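Local coordinates for putative NAD(P)H-flavin oxidoreductase (Neisseria meningitidis serogroup A / serotype 4A, PDB 6WT2), which probably uses NAD(P)H and a bound FMN to reduce nitro compounds, chloramphenicol likely among them, as a member of the nitroreductase family, at residues 55-60 against 150-155; 66-71 against 179-184. All coordinates share one frame; numbering follows the deposited sequence. Where two conformers were deposited one is given.

The two contacts lie on opposite faces of the central antiparallel sheet of the nitroreductase fold, their centres about 18 Å apart. Contact 1 packs strand 55-59, outermost in the sheet of its own chain, on the long helix 138-162, with the contact's centre about 3 Å from the centre of the chain; contact 2 joins helices 63-69 and 175-185 over the other face. Along the chain the segments come as 55-60, 66-71, 150-155 and 179-184, so the pairs interleave, and strand 55-59 leads directly into helix 63-69. A probable hydrogen bond from Arg66 NE to Val60 O joins the contacts. Together they cover the sheet on both sides, contact 1 towards the dimer interface and the flavins.

Contact 1. Residues 55-60 against 150-155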
ATOM      1  N   TRP A  55      -2.943   3.766 -11.586  1.00 23.37           N
ATOM      2  CA  TRP A  55      -4.061   4.205 -10.777  1.00 20.29           C
ATOM      3  C   TRP A  55      -4.774   5.387 -11.420  1.00 19.17           C
ATOM      4  O   TRP A  55      -4.189   6.144 -12.201  1.00 20.61           O
ATOM      5  CB  TRP A  55      -3.605   4.600  -9.374  1.00 21.51           C
ATOM      6  CG  TRP A  55      -2.345   5.464  -9.321  1.00 20.59           C
ATOM      7  CD1 TRP A  55      -2.149   6.697  -9.886  1.00 30.07           C
ATOM      8  CD2 TRP A  55      -1.144   5.149  -8.623  1.00 21.47           C
ATOM      9  NE1 TRP A  55      -0.881   7.157  -9.587  1.00 25.02           N
ATOM     10  CE2 TRP A  55      -0.254   6.227  -8.801  1.00 22.13           C
ATOM     11  CE3 TRP A  55      -0.739   4.060  -7.842  1.00 20.42           C
ATOM     12  CZ2 TRP A  55       1.021   6.237  -8.248  1.00 23.02           C
ATOM     13  CZ3 TRP A  55       0.531   4.067  -7.302  1.00 18.36           C
ATOM     14  CH2 TRP A  55       1.391   5.147  -7.495  1.00 21.22           C
ATOM     15  N   GLN A  56      -6.060   5.512 -11.091  1.00 20.74           N
ATOM     16  CA  GLN A  56      -6.821   6.745 -11.233  1.00 24.99           C
ATOM     17  C   GLN A  56      -7.452   7.032  -9.880  1.00 22.91           C
ATOM     18  O   GLN A  56      -7.783   6.097  -9.152  1.00 20.70           O
ATOM     19  CB  GLN A  56      -7.928   6.627 -12.292  1.00 19.87           C
ATOM     20  CG  GLN A  56      -7.456   6.208 -13.651  1.00 21.61           C
ATOM     21  CD  GLN A  56      -6.890   7.369 -14.436  1.00 30.16           C
ATOM     22  OE1 GLN A  56      -5.698   7.669 -14.352  1.00 33.09           O
ATOM     23  NE2 GLN A  56      -7.748   8.039 -15.199  1.00 27.32           N
ATOM     24  N   PHE A  57      -7.618   8.317  -9.537  1.00 23.80           N
ATOM     25  CA  PHE A  57      -8.282   8.715  -8.293  1.00 21.63           C
ATOM     26  C   PHE A  57      -9.621   9.349  -8.668  1.00 21.64           C
ATOM     27  O   PHE A  57      -9.650  10.456  -9.212  1.00 25.78           O
ATOM     28  CB  PHE A  57      -7.444   9.704  -7.476  1.00 21.76           C
ATOM     29  CG  PHE A  57      -6.010   9.286  -7.268  1.00 28.10           C
ATOM     30  CD1 PHE A  57      -5.675   7.961  -7.032  1.00 25.94           C
ATOM     31  CD2 PHE A  57      -4.995  10.238  -7.297  1.00 25.21           C
ATOM     32  CE1 PHE A  57      -4.353   7.581  -6.853  1.00 26.41           C
ATOM     33  CE2 PHE A  57      -3.664   9.861  -7.110  1.00 27.71           C
ATOM     34  CZ  PHE A  57      -3.350   8.527  -6.893  1.00 23.05           C
ATOM     35  N   VAL A  58     -10.721   8.652  -8.389  1.00 20.55           N
ATOM     36  CA  VAL A  58     -12.059   9.182  -8.649  1.00 20.43           C
ATOM     37  C   VAL A  58     -12.518   9.932  -7.402  1.00 20.46           C
ATOM     38  O   VAL A  58     -12.770   9.324  -6.361  1.00 20.93           O
ATOM     39  CB  VAL A  58     -13.052   8.074  -9.017  1.00 23.16           C
ATOM     40  CG1 VAL A  58     -14.413   8.684  -9.360  1.00 23.45           C
ATOM     41  CG2 VAL A  58     -12.508   7.228 -10.156  1.00 20.98           C
ATOM     42  N   VAL A  59     -12.606  11.253  -7.505  1.00 20.77           N
ATOM     43  CA  VAL A  59     -13.045  12.102  -6.404  1.00 20.63           C
ATOM     44  C   VAL A  59     -14.557  12.245  -6.524  1.00 22.89           C
ATOM     45  O   VAL A  59     -15.058  12.834  -7.486  1.00 27.28           O
ATOM     46  CB  VAL A  59     -12.350  13.466  -6.437  1.00 23.16           C
ATOM     47  CG1 VAL A  59     -12.576  14.203  -5.133  1.00 22.58           C
ATOM     48  CG2 VAL A  59     -10.871  13.281  -6.687  1.00 23.81           C
ATOM     49  N   VAL A  60     -15.277  11.712  -5.550  1.00 21.24           N
ATOM     50  CA  VAL A  60     -16.723  11.577  -5.632  1.00 21.70           C
ATOM     51  C   VAL A  60     -17.320  12.633  -4.708  1.00 21.92           C
ATOM     52  O   VAL A  60     -17.637  12.377  -3.543  1.00 22.24           O
ATOM     53  CB  VAL A  60     -17.173  10.160  -5.280  1.00 24.78           C
ATOM     54  CG1 VAL A  60     -18.680  10.027  -5.440  1.00 26.13           C
ATOM     55  CG2 VAL A  60     -16.443   9.162  -6.164  1.00 25.70           C
ATOM     56  N   TYR A 150      -2.525   0.646  -3.161  1.00 18.53           N
ATOM     57  CA  TYR A 150      -2.555   0.707  -1.705  1.00 18.92           C
ATOM     58  C   TYR A 150      -1.356   1.478  -1.156  1.00 25.03           C
ATOM     59  O   TYR A 150      -1.411   1.956  -0.013  1.00 22.93           O
ATOM     60  CB  TYR A 150      -2.622  -0.704  -1.120  1.00 19.74           C
ATOM     61  CG  TYR A 150      -4.019  -1.318  -1.072  1.00 20.14           C
ATOM     62  CD1 TYR A 150      -4.605  -1.677   0.145  1.00 21.81           C
ATOM     63  CD2 TYR A 150      -4.739  -1.550  -2.233  1.00 19.97           C
ATOM     64  CE1 TYR A 150      -5.876  -2.251   0.194  1.00 22.16           C
ATOM     65  CE2 TYR A 150      -6.011  -2.118  -2.189  1.00 20.60           C
ATOM     66  CZ  TYR A 150      -6.570  -2.462  -0.982  1.00 22.56           C
ATOM     67  OH  TYR A 150      -7.826  -3.026  -0.945  1.00 23.06           O
ATOM     68  N   ILE A 151      -0.275   1.598  -1.937  1.00 19.26           N
ATOM     69  CA  ILE A 151       0.809   2.504  -1.567  1.00 19.79           C
ATOM     70  C   ILE A 151       0.314   3.941  -1.589  1.00 20.50           C
ATOM     71  O   ILE A 151       0.511   4.699  -0.634  1.00 19.68           O
ATOM     72  CB  ILE A 151       2.007   2.336  -2.515  1.00 20.51           C
ATOM     73  CG1 ILE A 151       2.463   0.881  -2.564  1.00 21.10           C
ATOM     74  CG2 ILE A 151       3.130   3.283  -2.111  1.00 21.55           C
ATOM     75  CD1 ILE A 151       3.604   0.674  -3.565  1.00 22.06           C
ATOM     76  N   ALA A 152      -0.324   4.339  -2.696  1.00 21.73           N
ATOM     77  CA  ALA A 152      -0.880   5.685  -2.793  1.00 22.07           C
ATOM     78  C   ALA A 152      -1.905   5.931  -1.703  1.00 22.95           C
ATOM     79  O   ALA A 152      -1.926   7.004  -1.092  1.00 26.89           O
ATOM     80  CB  ALA A 152      -1.513   5.894  -4.165  1.00 22.76           C
ATOM     81  N   LEU A 153      -2.774   4.948  -1.453  1.00 18.69           N
ATOM     82  CA  LEU A 153      -3.732   5.052  -0.356  1.00 18.47           C
ATOM     83  C   LEU A 153      -3.035   5.339   0.971  1.00 24.18           C
ATOM     84  O   LEU A 153      -3.379   6.301   1.670  1.00 22.39           O
ATOM     85  CB  LEU A 153      -4.552   3.768  -0.267  1.00 18.71           C
ATOM     86  CG  LEU A 153      -5.422   3.626   0.989  1.00 24.65           C
ATOM     87  CD1 LEU A 153      -6.657   4.470   0.826  1.00 22.72           C
ATOM     88  CD2 LEU A 153      -5.770   2.165   1.220  1.00 23.41           C
ATOM     89  N   GLY A 154      -2.051   4.508   1.333  1.00 24.84           N
ATOM     90  CA  GLY A 154      -1.333   4.714   2.586  1.00 19.69           C
ATOM     91  C   GLY A 154      -0.708   6.094   2.696  1.00 20.75           C
ATOM     92  O   GLY A 154      -0.812   6.752   3.735  1.00 21.27           O
ATOM     93  N   ASN A 155      -0.078   6.561   1.614  1.00 24.52           N
ATOM     94  CA  ASN A 155       0.612   7.850   1.635  1.00 26.87           C
ATOM     95  C   ASN A 155      -0.361   9.017   1.763  1.00 24.55           C
ATOM     96  O   ASN A 155      -0.112   9.960   2.523  1.00 23.84           O
ATOM     97  CB  ASN A 155       1.460   8.008   0.379  1.00 23.59           C
ATOM     98  CG  ASN A 155       2.768   7.260   0.461  1.00 23.06           C
ATOM     99  OD1 ASN A 155       3.289   6.997   1.559  1.00 25.76           O
ATOM    100  ND2 ASN A 155       3.337   6.939  -0.698  1.00 22.21           N
TER
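Ala152 turns its methyl group towards the aromatic side chains of Trp55 and Phe57. Its CB sits over one face of the indole in a CH-pi contact, 4.3 Å from the centroid of the Trp55 six-membered ring and 16° off the ring normal. Phe57 CZ approaches that same indole face, standing 3.7 Å above the plane of the Trp55 ring and offset toward its rim. The methyl also meets the second aromatic, with Ala152 CB 4.2 Å from Phe57 CZ. An alanine suits this place because two bulky rings already fill the distance between strand and helix. A chi1 of 45° tucks Trp55 CG between the two backbone branches and, as CB already points at the helix, sets the six-membered ring against the methyl. Here strand 55-59, outermost in the sheet of its own chain, packs on helix 138-162 in the nitroreductase dimer, where Phe57, Val58 and Val59 pair in parallel with a strand of the second subunit and extend the sheet across the interface. Away from the apolar patch, Tyr150 OH is hydrogen-bonded to Glu171 OE2, Asn155 ND2 to Ser46 OG and Asn155 OD1 to Thr158 OG1 of the second subunit. One FMN touches Tyr150 and another touches Ile151.

Contact 2. Residues 66-71 against 179-184; sequences RQAIKP and ERVLSG
Val181 packs against Ala68 and Ile69 where helix 175-185 meets helix 63-69, two short helices covering one face of the central sheet in the nitroreductase fold. The contact is wholly apolar between the two segments, with no hydrogen bond crossing it. Val181 CG1 does most of the touching: it lies 3.8 Å from Ile69 CG2 and 4.0 Å from Ala68 CB. That branch stands anti to the backbone N of Val181 (chi1 168°), which carries it across to the facing helix. Small and branched residues suit such a place: the short Ala68 methyl fits the close approach to Val181 CG1, and the beta-branched Ile69 and Val181 meet through methyls where their CA atoms are 7.1 Å apart. Beneath, Ile69 reaches Leu86 and Leu182 reaches Val88, so both helices rest on strand 85-92. Lys70 and Arg180 lie away from this apolar contact, in salt bridges with Asp81 and Asp177 respectively. Within helix 175-185 the backbone widens into a pi-type turn at 180-184, just where Val181 and Leu182 present their side chains. Leu182 adds a looser touch, its CD2 methyl 4.5 Å from Ile69 CG2.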
ATOM      1  N   ARG A  66     -22.908   9.793  -4.417  1.00 24.28           N
ATOM      2  CA  ARG A  66     -22.760   9.251  -3.064  1.00 24.72           C
ATOM      3  C   ARG A  66     -24.026   8.530  -2.617  1.00 25.14           C
ATOM      4  O   ARG A  66     -23.957   7.442  -2.031  1.00 25.35           O
ATOM      5  CB  ARG A  66     -22.412  10.364  -2.080  1.00 24.23           C
ATOM      6  CG  ARG A  66     -21.007  10.907  -2.230  1.00 23.56           C
ATOM      7  CD  ARG A  66     -20.698  11.839  -1.079  1.00 23.54           C
ATOM      8  NE  ARG A  66     -19.404  12.494  -1.236  1.00 24.76           N
ATOM      9  CZ  ARG A  66     -18.799  13.157  -0.258  1.00 24.76           C
ATOM     10  NH1 ARG A  66     -19.369  13.217   0.940  1.00 25.52           N
ATOM     11  NH2 ARG A  66     -17.623  13.733  -0.471  1.00 26.40           N
ATOM     12  N   GLN A  67     -25.193   9.118  -2.882  0.54 25.60           N
ATOM     13  CA  GLN A  67     -26.441   8.461  -2.505  0.54 26.41           C
ATOM     14  C   GLN A  67     -26.671   7.193  -3.314  0.54 26.66           C
ATOM     15  O   GLN A  67     -27.274   6.238  -2.809  0.54 27.26           O
ATOM     16  CB  GLN A  67     -27.608   9.425  -2.672  0.54 26.85           C
ATOM     17  CG  GLN A  67     -27.581  10.559  -1.681  0.54 28.11           C
ATOM     18  CD  GLN A  67     -27.974  10.123  -0.290  0.54 36.24           C
ATOM     19  OE1 GLN A  67     -27.423  10.603   0.697  0.54 41.51           O
ATOM     20  NE2 GLN A  67     -28.942   9.217  -0.201  0.54 40.44           N
ATOM     21  N   ALA A  68     -26.178   7.155  -4.557  1.00 26.29           N
ATOM     22  CA  ALA A  68     -26.371   5.975  -5.394  1.00 26.57           C
ATOM     23  C   ALA A  68     -25.563   4.780  -4.901  1.00 31.14           C
ATOM     24  O   ALA A  68     -25.985   3.633  -5.088  1.00 26.91           O
ATOM     25  CB  ALA A  68     -25.999   6.289  -6.840  1.00 26.26           C
ATOM     26  N   ILE A  69     -24.401   5.020  -4.282  1.00 28.05           N
ATOM     27  CA  ILE A  69     -23.568   3.913  -3.823  1.00 32.07           C
ATOM     28  C   ILE A  69     -23.840   3.550  -2.372  1.00 31.65           C
ATOM     29  O   ILE A  69     -23.454   2.456  -1.931  1.00 26.12           O
ATOM     30  CB  ILE A  69     -22.069   4.229  -4.030  1.00 27.64           C
ATOM     31  CG1 ILE A  69     -21.650   5.469  -3.237  1.00 24.39           C
ATOM     32  CG2 ILE A  69     -21.750   4.394  -5.516  1.00 24.47           C
ATOM     33  CD1 ILE A  69     -20.206   5.862  -3.431  1.00 23.73           C
ATOM     34  N   LYS A  70     -24.530   4.406  -1.631  1.00 26.30           N
ATOM     35  CA  LYS A  70     -24.794   4.130  -0.222  1.00 26.76           C
ATOM     36  C   LYS A  70     -25.463   2.782   0.050  1.00 28.61           C
ATOM     37  O   LYS A  70     -25.028   2.099   0.995  1.00 28.84           O
ATOM     38  CB  LYS A  70     -25.630   5.282   0.356  1.00 27.08           C
ATOM     39  CG  LYS A  70     -26.025   5.069   1.815  1.00 34.13           C
ATOM     40  CD  LYS A  70     -26.953   6.158   2.317  1.00 42.77           C
ATOM     41  CE  LYS A  70     -26.307   7.531   2.245  1.00 45.05           C
ATOM     42  NZ  LYS A  70     -27.292   8.599   2.621  1.00 55.40           N
ATOM     43  N   PRO A  71     -26.480   2.336  -0.704  1.00 28.11           N
ATOM     44  CA  PRO A  71     -27.156   1.075  -0.350  1.00 31.53           C
ATOM     45  C   PRO A  71     -26.252  -0.146  -0.314  1.00 33.03           C
ATOM     46  O   PRO A  71     -26.598  -1.119   0.368  1.00 35.60           O
ATOM     47  CB  PRO A  71     -28.228   0.932  -1.440  1.00 30.13           C
ATOM     48  CG  PRO A  71     -28.458   2.308  -1.921  1.00 31.40           C
ATOM     49  CD  PRO A  71     -27.131   2.980  -1.864  1.00 28.96           C
ATOM     50  N   GLU A 179     -18.467  -0.798  -9.431  0.52 26.09           N
ATOM     51  CA  GLU A 179     -18.092  -0.636 -10.833  0.52 27.38           C
ATOM     52  C   GLU A 179     -19.312  -0.342 -11.691  0.52 29.83           C
ATOM     53  O   GLU A 179     -19.266   0.525 -12.572  0.52 33.35           O
ATOM     54  CB  GLU A 179     -17.367  -1.881 -11.354  0.52 30.90           C
ATOM     55  CG  GLU A 179     -17.265  -1.929 -12.892  0.52 33.90           C
ATOM     56  CD  GLU A 179     -16.347  -3.030 -13.414  0.52 35.97           C
ATOM     57  OE1 GLU A 179     -15.154  -3.051 -13.040  0.52 34.48           O
ATOM     58  OE2 GLU A 179     -16.820  -3.875 -14.204  0.52 35.04           O
ATOM     59  N   ARG A 180     -20.416  -1.051 -11.448  1.00 26.51           N
ATOM     60  CA  ARG A 180     -21.623  -0.836 -12.246  1.00 28.97           C
ATOM     61  C   ARG A 180     -22.105   0.612 -12.147  1.00 36.28           C
ATOM     62  O   ARG A 180     -22.411   1.244 -13.162  1.00 43.20           O
ATOM     63  CB  ARG A 180     -22.723  -1.799 -11.803  1.00 30.80           C
ATOM     64  CG  ARG A 180     -24.127  -1.425 -12.295  1.00 42.81           C
ATOM     65  CD  ARG A 180     -25.193  -2.306 -11.656  1.00 55.79           C
ATOM     66  NE  ARG A 180     -25.638  -1.799 -10.354  1.00 66.43           N
ATOM     67  CZ  ARG A 180     -26.192  -2.545  -9.400  1.00 64.29           C
ATOM     68  NH1 ARG A 180     -26.365  -3.848  -9.587  1.00 68.15           N
ATOM     69  NH2 ARG A 180     -26.566  -1.990  -8.253  1.00 59.43           N
ATOM     70  N   VAL A 181     -22.160   1.157 -10.931  1.00 29.26           N
ATOM     71  CA  VAL A 181     -22.671   2.511 -10.735  1.00 28.06           C
ATOM     72  C   VAL A 181     -21.679   3.552 -11.252  1.00 27.52           C
ATOM     73  O   VAL A 181     -22.048   4.470 -11.999  1.00 27.54           O
ATOM     74  CB  VAL A 181     -23.008   2.744  -9.248  1.00 24.75           C
ATOM     75  CG1 VAL A 181     -23.262   4.230  -8.996  1.00 26.07           C
ATOM     76  CG2 VAL A 181     -24.224   1.917  -8.833  1.00 26.13           C
ATOM     77  N   LEU A 182     -20.410   3.449 -10.849  1.00 24.60           N
ATOM     78  CA  LEU A 182     -19.446   4.473 -11.245  1.00 22.05           C
ATOM     79  C   LEU A 182     -19.178   4.447 -12.743  1.00 26.79           C
ATOM     80  O   LEU A 182     -19.067   5.506 -13.378  1.00 26.35           O
ATOM     81  CB  LEU A 182     -18.135   4.290 -10.485  1.00 23.03           C
ATOM     82  CG  LEU A 182     -18.178   4.487  -8.974  1.00 22.72           C
ATOM     83  CD1 LEU A 182     -16.756   4.411  -8.419  1.00 23.76           C
ATOM     84  CD2 LEU A 182     -18.827   5.812  -8.604  1.00 25.76           C
ATOM     85  N   SER A 183     -19.046   3.256 -13.329  1.00 23.15           N
ATOM     86  CA  SER A 183     -18.733   3.178 -14.751  1.00 26.65           C
ATOM     87  C   SER A 183     -19.973   3.080 -15.630  1.00 33.69           C
ATOM     88  O   SER A 183     -20.026   3.704 -16.698  1.00 35.92           O
ATOM     89  CB  SER A 183     -17.836   1.978 -15.040  1.00 23.32           C
ATOM     90  OG  SER A 183     -17.791   1.788 -16.439  1.00 29.66           O
ATOM     91  N   GLY A 184     -20.960   2.289 -15.232  1.00 34.01           N
ATOM     92  CA  GLY A 184     -22.100   2.088 -16.099  1.00 31.31           C
ATOM     93  C   GLY A 184     -23.109   3.210 -15.987  1.00 36.90           C
ATOM     94  O   GLY A 184     -23.519   3.789 -16.991  1.00 43.17           O
TER